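Local coordinates for protein loquacious, isoform B (PDB 4X8W) that probably serves as a double-stranded-RNA-binding partner of Dicer in small-RNA processing, this fragment being its C-terminal domain, at residues Thr55-Asp58 and Ala59-Ala63. Residues are numbered along the deposited sequence; the frame is centred on the assembly and turned at random.
Sequences TAAD and AQRHA
D58 OD1 meets R61 NH2 at 2.8 Å in a salt bridge between residues three apart, joining the first and second turns of helix 56-70, the C-terminal helix of a double-stranded-RNA-binding domain. The carboxylate's other oxygen is held as well: T55 OG1 donates to D58 OD2 (2.7 Å), coming from above the carboxylate plane. T55 is the N-cap, and its same hydroxyl oxygen accepts from D58 N at 3.3 Å, the task for which threonine suits a helix start. A chi1 of -75° swings CG of D58 to the side of the backbone N, opposite the carbonyl carbon, and the carboxylate lies near this cap; a negative charge here should also suit the helix dipole. The R61 chain bends at chi3 (-57°), and its NH1 lies beside the short methyl side chain of A57. The guanidinium and carboxylate planes stand 76° apart. Main-chain bonds of the alpha-helical spacing begin at once, A59 N to T55 O at 2.9 Å. Alanines suit the flank turned to the second subunit, where A56, A59 and A63 pack on F35, C37 and V39 of that subunit, while Q60 NE2 binds D25 of the same neighbour. ND1 of H62 hydrogen-bonds to S52 O at the end of strand 47-53, tying the helix to the strand that precedes it; the H62 ring has D58 O 3.1 Å above one face, not centred on the ring.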
# COMPACT_ATOMS: atom_id res chain seq x y z
N THR E 55 -25.24 -8.97 -6.19
CA THR E 55 -24.92 -8.95 -4.77
C THR E 55 -23.49 -8.44 -4.56
O THR E 55 -22.66 -8.54 -5.45
CB THR E 55 -25.09 -10.35 -4.13
OG1 THR E 55 -24.09 -11.25 -4.65
CG2 THR E 55 -26.48 -10.92 -4.44
N ALA E 56 -23.21 -7.95 -3.36
CA ALA E 56 -21.88 -7.49 -2.98
C ALA E 56 -20.81 -8.57 -3.18
O ALA E 56 -19.68 -8.27 -3.58
CB ALA E 56 -21.87 -7.02 -1.54
N ALA E 57 -21.16 -9.82 -2.86
CA ALA E 57 -20.26 -10.95 -3.05
C ALA E 57 -19.90 -11.15 -4.53
O ALA E 57 -18.74 -11.41 -4.86
CB ALA E 57 -20.88 -12.23 -2.47
N ASP E 58 -20.91 -11.05 -5.39
CA ASP E 58 -20.75 -11.15 -6.85
C ASP E 58 -19.88 -10.03 -7.38
O ASP E 58 -19.03 -10.24 -8.27
CB ASP E 58 -22.12 -11.09 -7.56
CG ASP E 58 -22.91 -12.38 -7.42
OD1 ASP E 58 -22.32 -13.48 -7.47
OD2 ASP E 58 -24.12 -12.29 -7.18
N ALA E 59 -20.07 -8.84 -6.83
CA ALA E 59 -19.24 -7.71 -7.20
C ALA E 59 -17.79 -8.05 -6.84
O ALA E 59 -16.87 -7.75 -7.60
CB ALA E 59 -19.70 -6.44 -6.51
N GLN E 60 -17.59 -8.68 -5.69
CA GLN E 60 -16.25 -9.11 -5.29
C GLN E 60 -15.66 -10.20 -6.20
O GLN E 60 -14.49 -10.13 -6.58
CB GLN E 60 -16.25 -9.59 -3.84
CG GLN E 60 -16.33 -8.44 -2.86
CD GLN E 60 -15.91 -8.85 -1.49
OE1 GLN E 60 -15.69 -10.04 -1.23
NE2 GLN E 60 -15.81 -7.88 -0.58
N ARG E 61 -16.48 -11.19 -6.53
CA ARG E 61 -16.06 -12.27 -7.41
C ARG E 61 -15.69 -11.77 -8.83
O ARG E 61 -14.71 -12.21 -9.42
CB ARG E 61 -17.17 -13.32 -7.48
CG ARG E 61 -16.71 -14.76 -7.40
CD ARG E 61 -17.85 -15.68 -6.98
NE ARG E 61 -18.44 -15.28 -5.70
CZ ARG E 61 -19.75 -15.20 -5.45
NH1 ARG E 61 -20.18 -14.85 -4.25
NH2 ARG E 61 -20.63 -15.45 -6.41
N HIS E 62 -16.47 -10.83 -9.35
CA HIS E 62 -16.19 -10.25 -10.66
C HIS E 62 -14.97 -9.35 -10.65
O HIS E 62 -14.18 -9.34 -11.60
CB HIS E 62 -17.41 -9.46 -11.14
CG HIS E 62 -18.61 -10.33 -11.39
ND1 HIS E 62 -19.88 -9.83 -11.53
CD2 HIS E 62 -18.72 -11.67 -11.50
CE1 HIS E 62 -20.73 -10.82 -11.73
NE2 HIS E 62 -20.05 -11.95 -11.72
N ALA E 63 -14.80 -8.60 -9.56
CA ALA E 63 -13.61 -7.78 -9.38
C ALA E 63 -12.33 -8.65 -9.36
O ALA E 63 -11.32 -8.30 -9.97
CB ALA E 63 -13.72 -6.96 -8.11